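Local coordinates for succinoglycan biosynthesis protein (Bacillus cereus ATCC 14579, PDB 3B55), which is of uncharacterised function but binds a calcium ion and belongs to the erythromycin esterase family, so it may act as a hydrolase, at residues N40-W45 / G392-W397; D172-N177 / K211-F216; N369-I374 / T396-Q401. The protein carries 1 engineered substitution. All blocks are in the same frame, centred on the assembly; numbering follows the deposited sequence.

Interaction 1 of 3, residues N40-W45 / G392-W397; sequences NQIAKW and GVTKTW
The helical segments 40-45 and 392-397 cross nearly at right angles (signed crossing angle -103°, axes 9.3 Å apart at closest approach), and meet where Ile42 CA lies 5.5 Å from Thr394 CA. This helix-helix crossing sits at one border of the mixed sheet of the erythromycin esterase fold: helix 39-49 leads into edge strand 51-53, while helix 392-398 follows its neighbour, strand 382-386. No hydrogen bond links the two segments. Ile42 lies over the indole of Trp397 with both branches. CG2, anti to the backbone N, lies over the face of the six-membered ring, displaced toward its CE3-CZ3 rim, in a CH-pi contact (3.9 Å from CG2 to the centroid), while CD1 reaches the root of the indole, 3.6 Å from Trp397 CG. The flank of Ile42 meets Val393 through CG1. One turn further on, Trp45 receives Thr394 on one face of its indole. The ring of His49 stacks with this indole, and Tyr37 lies against Ile42 and Val393. The two branches of Thr394 divide the Trp45 ring between them: methyl CG2 lies off-centre over the six-membered ring, 4.2 Å from its centroid, and hydroxyl OG1 rests near the pyrrole end, 3.6 Å from Trp45 CG.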
loop_
_atom_site.group_PDB
_atom_site.type_symbol
_atom_site.label_atom_id
_atom_site.label_comp_id
_atom_site.label_asym_id
_atom_site.label_seq_id
_atom_site.Cartn_x
_atom_site.Cartn_y
_atom_site.Cartn_z
ATOM N N ASN A 40 -31.027 11.809 -0.007
ATOM C CA ASN A 40 -31.764 10.690 -0.573
ATOM C C ASN A 40 -31.727 10.829 -2.089
ATOM O O ASN A 40 -31.755 9.832 -2.810
ATOM C CB ASN A 40 -33.209 10.676 -0.072
ATOM C CG ASN A 40 -33.310 10.349 1.408
ATOM O OD1 ASN A 40 -32.828 9.310 1.860
ATOM N ND2 ASN A 40 -33.936 11.241 2.172
ATOM N N GLN A 41 -31.651 12.073 -2.562
ATOM C CA GLN A 41 -31.586 12.353 -3.996
ATOM C C GLN A 41 -30.171 12.086 -4.496
ATOM O O GLN A 41 -29.961 11.645 -5.629
ATOM C CB GLN A 41 -31.964 13.810 -4.282
ATOM C CG GLN A 41 -33.420 14.115 -3.992
ATOM C CD GLN A 41 -34.365 13.237 -4.800
ATOM O OE1 GLN A 41 -34.538 13.434 -6.003
ATOM N NE2 GLN A 41 -34.969 12.253 -4.141
ATOM N N ILE A 42 -29.197 12.360 -3.639
ATOM C CA ILE A 42 -27.802 12.137 -3.986
ATOM C C ILE A 42 -27.600 10.647 -4.257
ATOM O O ILE A 42 -26.950 10.269 -5.229
ATOM C CB ILE A 42 -26.870 12.580 -2.836
ATOM C CG1 ILE A 42 -26.897 14.108 -2.709
ATOM C CG2 ILE A 42 -25.459 12.074 -3.077
ATOM C CD1 ILE A 42 -26.193 14.641 -1.471
ATOM N N ALA A 43 -28.176 9.812 -3.391
ATOM C CA ALA A 43 -28.063 8.360 -3.514
ATOM C C ALA A 43 -28.701 7.844 -4.802
ATOM O O ALA A 43 -28.389 6.743 -5.258
ATOM C CB ALA A 43 -28.699 7.685 -2.312
ATOM N N LYS A 44 -29.601 8.636 -5.378
ATOM C CA LYS A 44 -30.267 8.254 -6.613
ATOM C C LYS A 44 -29.417 8.671 -7.805
ATOM O O LYS A 44 -29.446 8.028 -8.852
ATOM C CB LYS A 44 -31.655 8.897 -6.696
ATOM C CG LYS A 44 -32.669 8.304 -5.720
ATOM C CD LYS A 44 -33.859 7.718 -6.469
ATOM C CE LYS A 44 -34.686 6.760 -5.604
ATOM N NZ LYS A 44 -35.879 7.382 -4.958
ATOM N N TRP A 45 -28.660 9.751 -7.639
ATOM C CA TRP A 45 -27.779 10.245 -8.695
ATOM C C TRP A 45 -26.613 9.260 -8.797
ATOM O O TRP A 45 -26.122 8.969 -9.889
ATOM C CB TRP A 45 -27.256 11.635 -8.323
ATOM C CG TRP A 45 -26.370 12.282 -9.349
ATOM C CD1 TRP A 45 -26.723 13.265 -10.234
ATOM C CD2 TRP A 45 -24.979 12.016 -9.577
ATOM N NE1 TRP A 45 -25.635 13.633 -10.995
ATOM C CE2 TRP A 45 -24.552 12.883 -10.611
ATOM C CE3 TRP A 45 -24.050 11.135 -9.008
ATOM C CZ2 TRP A 45 -23.236 12.892 -11.089
ATOM C CZ3 TRP A 45 -22.737 11.143 -9.483
ATOM C CH2 TRP A 45 -22.345 12.018 -10.512
ATOM N N GLY A 392 -23.966 18.745 -9.973
ATOM C CA GLY A 392 -24.960 19.203 -9.015
ATOM C C GLY A 392 -24.587 19.130 -7.549
ATOM O O GLY A 392 -23.422 19.274 -7.179
ATOM N N VAL A 393 -25.598 18.904 -6.716
ATOM C CA VAL A 393 -25.419 18.820 -5.274
ATOM C C VAL A 393 -24.483 17.682 -4.874
ATOM O O VAL A 393 -23.784 17.769 -3.868
ATOM C CB VAL A 393 -26.778 18.636 -4.562
ATOM C CG1 VAL A 393 -27.655 19.864 -4.803
ATOM C CG2 VAL A 393 -27.473 17.390 -5.083
ATOM N N THR A 394 -24.468 16.616 -5.668
ATOM C CA THR A 394 -23.614 15.471 -5.379
ATOM C C THR A 394 -22.158 15.891 -5.413
ATOM O O THR A 394 -21.343 15.416 -4.627
ATOM C CB THR A 394 -23.816 14.342 -6.401
ATOM O OG1 THR A 394 -25.190 13.948 -6.408
ATOM C CG2 THR A 394 -22.960 13.143 -6.037
ATOM N N LYS A 395 -21.837 16.782 -6.341
ATOM C CA LYS A 395 -20.483 17.280 -6.481
ATOM C C LYS A 395 -20.094 18.066 -5.235
ATOM O O LYS A 395 -19.006 17.891 -4.693
ATOM C CB LYS A 395 -20.392 18.171 -7.718
ATOM C CG LYS A 395 -19.014 18.735 -7.996
ATOM C CD LYS A 395 -19.007 19.486 -9.320
ATOM C CE LYS A 395 -17.633 20.056 -9.640
ATOM N NZ LYS A 395 -17.572 20.601 -11.026
ATOM N N THR A 396 -21.000 18.927 -4.786
ATOM C CA THR A 396 -20.779 19.761 -3.602
ATOM C C THR A 396 -20.657 18.902 -2.352
ATOM O O THR A 396 -19.789 19.118 -1.517
ATOM C CB THR A 396 -21.954 20.741 -3.395
ATOM O OG1 THR A 396 -22.144 21.519 -4.585
ATOM C CG2 THR A 396 -21.675 21.669 -2.216
ATOM N N TRP A 397 -21.556 17.935 -2.232
ATOM C CA TRP A 397 -21.579 17.020 -1.097
ATOM C C TRP A 397 -20.280 16.205 -1.019
ATOM O O TRP A 397 -19.775 15.943 0.069
ATOM C CB TRP A 397 -22.793 16.101 -1.244
ATOM C CG TRP A 397 -22.786 14.888 -0.379
ATOM C CD1 TRP A 397 -23.084 14.820 0.952
ATOM C CD2 TRP A 397 -22.499 13.554 -0.799
ATOM N NE1 TRP A 397 -23.003 13.522 1.387
ATOM C CE2 TRP A 397 -22.638 12.722 0.333
ATOM C CE3 TRP A 397 -22.121 12.978 -2.019
ATOM C CZ2 TRP A 397 -22.433 11.340 0.277
ATOM C CZ3 TRP A 397 -21.913 11.604 -2.078
ATOM C CH2 TRP A 397 -22.063 10.801 -0.932
#

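Interaction 2 of 3, residues D172-N177 / K211-F216; sequences DIQSVN and KDMNTF
Gln174 and Met213, the latter present as selenomethionine, are set at a slant to each other where the loop after strand 167-172 passes the start of helix 213-217. The Met213 side chain first runs past the Gln174 backbone, with CG 3.1 Å from Gln174 O. It then bends at its last torsion (chi3 -68°), which brings CE within 3.4 Å of Gln174 OE1. The Gln174 chain is itself bent at chi2, and its amide oxygen touches this methyl end. Gln174 O also accepts a weak bond from Met213 N, 3.5 Å long and well off linear at 133°. Further along, Ser175 CB packs against Lys211 O, 3.6 Å away, while Ser175 OG turns to Asp117, which also takes the backbone N-H of Asn177. A water donates to both Asn177 OD1 and Lys211 O, bridging the two segments. Asp212 is the N-cap of the helix: its OD1 accepts from Thr215 N (3.0 Å) nearly along its C-O bond, and from Thr215 OG1 (2.8 Å) above the carboxylate plane, both from one face. The Gln174 side chain lies about 7 Å from the bound calcium ion, beyond direct coordination. With one weak direct bond, a water bridge and a methyl against an amide oxygen, the contact probably depends more on van der Waals fit than on direct polar bonding between the segments.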
loop_
_atom_site.group_PDB
_atom_site.type_symbol
_atom_site.label_atom_id
_atom_site.label_comp_id
_atom_site.label_asym_id
_atom_site.label_seq_id
_atom_site.Cartn_x
_atom_site.Cartn_y
_atom_site.Cartn_z
ATOM N N ASP A 172 6.770 -0.681 2.760
ATOM C CA ASP A 172 6.838 -0.498 4.211
ATOM C C ASP A 172 8.209 -0.810 4.807
ATOM O O ASP A 172 8.987 -1.577 4.237
ATOM C CB ASP A 172 5.775 -1.343 4.909
ATOM C CG ASP A 172 5.301 -0.716 6.195
ATOM O OD1 ASP A 172 5.972 0.223 6.675
ATOM O OD2 ASP A 172 4.266 -1.160 6.733
ATOM N N ILE A 173 8.483 -0.219 5.970
ATOM C CA ILE A 173 9.763 -0.390 6.658
ATOM C C ILE A 173 9.648 -0.680 8.159
ATOM O O ILE A 173 10.309 -0.028 8.966
ATOM C CB ILE A 173 10.621 0.876 6.517
ATOM C CG1 ILE A 173 9.808 2.088 6.982
ATOM C CG2 ILE A 173 11.079 1.047 5.084
ATOM C CD1 ILE A 173 10.611 3.366 7.092
ATOM N N GLN A 174 8.829 -1.651 8.540
ATOM C CA GLN A 174 8.683 -1.972 9.949
ATOM C C GLN A 174 9.893 -2.786 10.398
ATOM O O GLN A 174 10.053 -3.099 11.580
ATOM C CB GLN A 174 7.385 -2.750 10.168
ATOM C CG GLN A 174 6.207 -2.156 9.405
ATOM C CD GLN A 174 4.957 -2.013 10.252
ATOM O OE1 GLN A 174 4.937 -1.263 11.229
ATOM N NE2 GLN A 174 3.904 -2.733 9.879
ATOM N N SER A 175 10.751 -3.117 9.436
ATOM C CA SER A 175 11.956 -3.889 9.702
ATOM C C SER A 175 12.867 -3.931 8.472
ATOM O O SER A 175 12.461 -3.599 7.361
ATOM C CB SER A 175 11.592 -5.320 10.104
ATOM O OG SER A 175 11.034 -6.023 9.008
ATOM N N VAL A 176 14.110 -4.336 8.694
ATOM C CA VAL A 176 15.105 -4.454 7.635
ATOM C C VAL A 176 15.834 -5.760 7.898
ATOM O O VAL A 176 16.885 -5.778 8.552
ATOM C CB VAL A 176 16.129 -3.312 7.689
ATOM C CG1 VAL A 176 17.173 -3.511 6.603
ATOM C CG2 VAL A 176 15.423 -1.973 7.530
ATOM N N ASN A 177 15.275 -6.853 7.397
ATOM C CA ASN A 177 15.880 -8.157 7.619
ATOM C C ASN A 177 17.215 -8.318 6.906
ATOM O O ASN A 177 17.639 -7.460 6.138
ATOM C CB ASN A 177 14.902 -9.262 7.215
ATOM C CG ASN A 177 13.563 -9.140 7.940
ATOM O OD1 ASN A 177 13.510 -8.697 9.092
ATOM N ND2 ASN A 177 12.482 -9.537 7.275
ATOM N N LYS A 211 16.142 -5.832 13.037
ATOM C CA LYS A 211 15.269 -6.982 12.822
ATOM C C LYS A 211 13.808 -6.681 13.150
ATOM O O LYS A 211 12.909 -7.409 12.735
ATOM C CB LYS A 211 15.769 -8.213 13.596
ATOM C CG LYS A 211 16.088 -8.055 15.081
ATOM C CD LYS A 211 16.620 -9.404 15.597
ATOM C CE LYS A 211 17.419 -9.303 16.893
ATOM N NZ LYS A 211 16.578 -9.039 18.089
ATOM N N ASP A 212 13.582 -5.604 13.897
ATOM C CA ASP A 212 12.238 -5.160 14.255
ATOM C C ASP A 212 12.291 -3.836 15.014
ATOM O O ASP A 212 13.248 -3.564 15.738
ATOM C CB ASP A 212 11.473 -6.240 15.047
ATOM C CG ASP A 212 12.118 -6.586 16.379
ATOM O OD1 ASP A 212 12.114 -5.730 17.288
ATOM O OD2 ASP A 212 12.624 -7.721 16.506
HETATM N N MSE A 213 11.263 -3.013 14.825
HETATM C CA MSE A 213 11.186 -1.696 15.449
HETATM C C MSE A 213 11.464 -1.658 16.947
HETATM O O MSE A 213 12.092 -0.727 17.444
HETATM C CB MSE A 213 9.819 -1.066 15.177
HETATM C CG MSE A 213 9.506 -0.887 13.712
HETATM SE SE MSE A 213 7.902 0.146 13.447
HETATM C CE MSE A 213 6.631 -1.133 14.152
ATOM N N ASN A 214 10.992 -2.667 17.665
ATOM C CA ASN A 214 11.187 -2.721 19.103
ATOM C C ASN A 214 12.651 -2.780 19.498
ATOM O O ASN A 214 13.051 -2.137 20.458
ATOM C CB ASN A 214 10.422 -3.911 19.682
ATOM C CG ASN A 214 8.929 -3.803 19.440
ATOM O OD1 ASN A 214 8.189 -4.769 19.614
ATOM N ND2 ASN A 214 8.478 -2.612 19.043
ATOM N N THR A 215 13.450 -3.540 18.760
ATOM C CA THR A 215 14.865 -3.647 19.080
ATOM C C THR A 215 15.554 -2.299 18.916
ATOM O O THR A 215 16.314 -1.870 19.785
ATOM C CB THR A 215 15.584 -4.655 18.168
ATOM O OG1 THR A 215 14.823 -5.865 18.087
ATOM C CG2 THR A 215 16.964 -4.969 18.725
ATOM N N PHE A 216 15.268 -1.619 17.810
ATOM C CA PHE A 216 15.891 -0.332 17.535
ATOM C C PHE A 216 15.450 0.826 18.433
ATOM O O PHE A 216 16.283 1.587 18.920
ATOM C CB PHE A 216 15.660 0.072 16.079
ATOM C CG PHE A 216 16.607 1.130 15.599
ATOM C CD1 PHE A 216 17.807 0.778 14.987
ATOM C CD2 PHE A 216 16.326 2.477 15.804
ATOM C CE1 PHE A 216 18.714 1.751 14.587
ATOM C CE2 PHE A 216 17.225 3.462 15.408
ATOM C CZ PHE A 216 18.423 3.098 14.800
HETATM O O HOH W 1 12.414 -9.400 11.366
#

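Interaction 3 of 3, residues N369-I374 / T396-Q401; sequences NSYNYI and TWLNEQ
The first turn of helix 371-376 packs against the C-terminal end of helix 392-398, chiefly through Tyr371, Ile374 and Trp397. Tyr371 CE1 lies over the face of the Trp397 indole opposite to that taken by Ile42, and the two rings form an oblique aromatic pair, planes inclined at 56°, with the Tyr371 centroid 5.0 Å from that of the Trp397 six-membered ring. The closest atoms are Tyr371 CD1 and Trp397 CZ2, 3.4 Å apart. Ile374 reaches the same benzo end with two branches: CD1 is 3.5 Å from Trp397 CZ2, and CG2, anti to the backbone N, also touches CZ2 and CH2. Both helices here border the small antiparallel ribbon of strands 402-405 and 418-421, and His402 meets the Tyr371 ring edge-to-face. Tyr371 OH reaches past the helix end into this region: it is hydrogen-bonded to Leu423 N and Ile421 O, and lies 2.8 Å from Glu400 O, which sits at the edge of the phenol ring. Ser370 is the N-cap of helix 371-376, its OG taking a weak bond from Tyr373 N. The indole N-H is also satisfied: Trp397 NE1 donates to a water in the plane of the ring (2.8 Å), and that water donates in turn to Asn369 O, linking the two segments.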
loop_
_atom_site.group_PDB
_atom_site.type_symbol
_atom_site.label_atom_id
_atom_site.label_comp_id
_atom_site.label_asym_id
_atom_site.label_seq_id
_atom_site.Cartn_x
_atom_site.Cartn_y
_atom_site.Cartn_z
ATOM N N ASN A 369 -25.734 10.347 7.439
ATOM C CA ASN A 369 -24.911 11.413 6.868
ATOM C C ASN A 369 -23.555 10.881 6.440
ATOM O O ASN A 369 -22.750 11.610 5.863
ATOM C CB ASN A 369 -24.679 12.539 7.871
ATOM C CG ASN A 369 -25.957 13.177 8.331
ATOM O OD1 ASN A 369 -26.796 13.571 7.520
ATOM N ND2 ASN A 369 -26.117 13.293 9.644
ATOM N N SER A 370 -23.294 9.612 6.729
ATOM C CA SER A 370 -22.016 9.033 6.360
ATOM C C SER A 370 -22.026 8.543 4.917
ATOM O O SER A 370 -23.078 8.195 4.370
ATOM C CB SER A 370 -21.661 7.879 7.303
ATOM O OG SER A 370 -22.466 6.734 7.087
ATOM N N TYR A 371 -20.849 8.548 4.301
ATOM C CA TYR A 371 -20.684 8.079 2.937
ATOM C C TYR A 371 -21.094 6.616 2.821
ATOM O O TYR A 371 -21.611 6.193 1.785
ATOM C CB TYR A 371 -19.225 8.232 2.513
ATOM C CG TYR A 371 -18.800 9.667 2.306
ATOM C CD1 TYR A 371 -19.279 10.402 1.223
ATOM C CD2 TYR A 371 -17.889 10.279 3.167
ATOM C CE1 TYR A 371 -18.852 11.700 0.994
ATOM C CE2 TYR A 371 -17.465 11.576 2.954
ATOM C CZ TYR A 371 -17.943 12.282 1.862
ATOM O OH TYR A 371 -17.478 13.553 1.613
ATOM N N ASN A 372 -20.859 5.850 3.883
ATOM C CA ASN A 372 -21.197 4.424 3.920
ATOM C C ASN A 372 -22.700 4.198 3.737
ATOM O O ASN A 372 -23.131 3.429 2.871
ATOM C CB ASN A 372 -20.745 3.827 5.254
ATOM C CG ASN A 372 -19.238 3.848 5.414
ATOM O OD1 ASN A 372 -18.544 2.943 4.956
ATOM N ND2 ASN A 372 -18.721 4.894 6.051
ATOM N N TYR A 373 -23.492 4.875 4.557
ATOM C CA TYR A 373 -24.944 4.752 4.486
ATOM C C TYR A 373 -25.451 5.200 3.119
ATOM O O TYR A 373 -26.227 4.501 2.468
ATOM C CB TYR A 373 -25.602 5.630 5.550
ATOM C CG TYR A 373 -27.111 5.527 5.566
ATOM C CD1 TYR A 373 -27.748 4.523 6.294
ATOM C CD2 TYR A 373 -27.905 6.412 4.826
ATOM C CE1 TYR A 373 -29.128 4.392 6.287
ATOM C CE2 TYR A 373 -29.298 6.291 4.813
ATOM C CZ TYR A 373 -29.899 5.271 5.548
ATOM O OH TYR A 373 -31.264 5.108 5.538
ATOM N N ILE A 374 -25.018 6.386 2.704
ATOM C CA ILE A 374 -25.437 6.958 1.441
ATOM C C ILE A 374 -25.095 6.077 0.238
ATOM O O ILE A 374 -25.978 5.772 -0.567
ATOM C CB ILE A 374 -24.870 8.381 1.313
ATOM C CG1 ILE A 374 -25.545 9.259 2.381
ATOM C CG2 ILE A 374 -25.113 8.932 -0.085
ATOM C CD1 ILE A 374 -24.984 10.664 2.516
ATOM N N THR A 396 -21.000 18.927 -4.786
ATOM C CA THR A 396 -20.779 19.761 -3.602
ATOM C C THR A 396 -20.657 18.902 -2.352
ATOM O O THR A 396 -19.789 19.118 -1.517
ATOM C CB THR A 396 -21.954 20.741 -3.395
ATOM O OG1 THR A 396 -22.144 21.519 -4.585
ATOM C CG2 THR A 396 -21.675 21.669 -2.216
ATOM N N TRP A 397 -21.556 17.935 -2.232
ATOM C CA TRP A 397 -21.579 17.020 -1.097
ATOM C C TRP A 397 -20.280 16.205 -1.019
ATOM O O TRP A 397 -19.775 15.943 0.069
ATOM C CB TRP A 397 -22.793 16.101 -1.244
ATOM C CG TRP A 397 -22.786 14.888 -0.379
ATOM C CD1 TRP A 397 -23.084 14.820 0.952
ATOM C CD2 TRP A 397 -22.499 13.554 -0.799
ATOM N NE1 TRP A 397 -23.003 13.522 1.387
ATOM C CE2 TRP A 397 -22.638 12.722 0.333
ATOM C CE3 TRP A 397 -22.121 12.978 -2.019
ATOM C CZ2 TRP A 397 -22.433 11.340 0.277
ATOM C CZ3 TRP A 397 -21.913 11.604 -2.078
ATOM C CH2 TRP A 397 -22.063 10.801 -0.932
ATOM N N LEU A 398 -19.743 15.818 -2.176
ATOM C CA LEU A 398 -18.506 15.048 -2.222
ATOM C C LEU A 398 -17.296 15.881 -1.796
ATOM O O LEU A 398 -16.248 15.332 -1.437
ATOM C CB LEU A 398 -18.258 14.495 -3.630
ATOM C CG LEU A 398 -19.036 13.256 -4.076
ATOM C CD1 LEU A 398 -18.704 12.938 -5.525
ATOM C CD2 LEU A 398 -18.679 12.076 -3.181
ATOM N N ASN A 399 -17.429 17.203 -1.840
ATOM C CA ASN A 399 -16.323 18.073 -1.451
ATOM C C ASN A 399 -16.441 18.620 -0.040
ATOM O O ASN A 399 -15.704 19.519 0.353
ATOM C CB ASN A 399 -16.166 19.223 -2.450
ATOM C CG ASN A 399 -15.290 18.845 -3.630
ATOM O OD1 ASN A 399 -15.692 18.063 -4.499
ATOM N ND2 ASN A 399 -14.075 19.391 -3.658
ATOM N N GLU A 400 -17.375 18.069 0.718
ATOM C CA GLU A 400 -17.573 18.480 2.094
ATOM C C GLU A 400 -17.143 17.333 2.995
ATOM O O GLU A 400 -17.126 16.179 2.570
ATOM C CB GLU A 400 -19.041 18.808 2.339
ATOM C CG GLU A 400 -19.498 20.114 1.728
ATOM C CD GLU A 400 -21.000 20.263 1.765
ATOM O OE1 GLU A 400 -21.663 19.393 2.372
ATOM O OE2 GLU A 400 -21.518 21.248 1.196
ATOM N N GLN A 401 -16.786 17.654 4.233
ATOM C CA GLN A 401 -16.365 16.642 5.193
ATOM C C GLN A 401 -17.556 15.880 5.773
ATOM O O GLN A 401 -18.475 16.481 6.317
ATOM C CB GLN A 401 -15.585 17.297 6.329
ATOM C CG GLN A 401 -14.182 17.740 5.956
ATOM C CD GLN A 401 -13.129 17.035 6.785
ATOM O OE1 GLN A 401 -12.370 16.210 6.276
ATOM N NE2 GLN A 401 -13.086 17.349 8.075
HETATM O O HOH W 2 -23.923 13.372 4.059
#

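How the interactions relate
Interactions 1 and 3 are neighbours, their centres 9 Å apart, and share helix 392-398: the Trp397 indole is held between Ile42 of one and Tyr371 of the other. They also touch directly, Ala43 CB lying 3.8 Å from Ile374 O, so helices 39-49, 371-376 and 392-398 form one packed cluster. Interaction 2 stands apart, across the centre of the chain, with its centre 46 Å from that of interaction 1 and 38 Å from that of interaction 3. It alone approaches the calcium site that includes His85 and Glu113: the Gln174 side chain is about 6 Å from that of Glu113, whereas the helix cluster lies away from the metal.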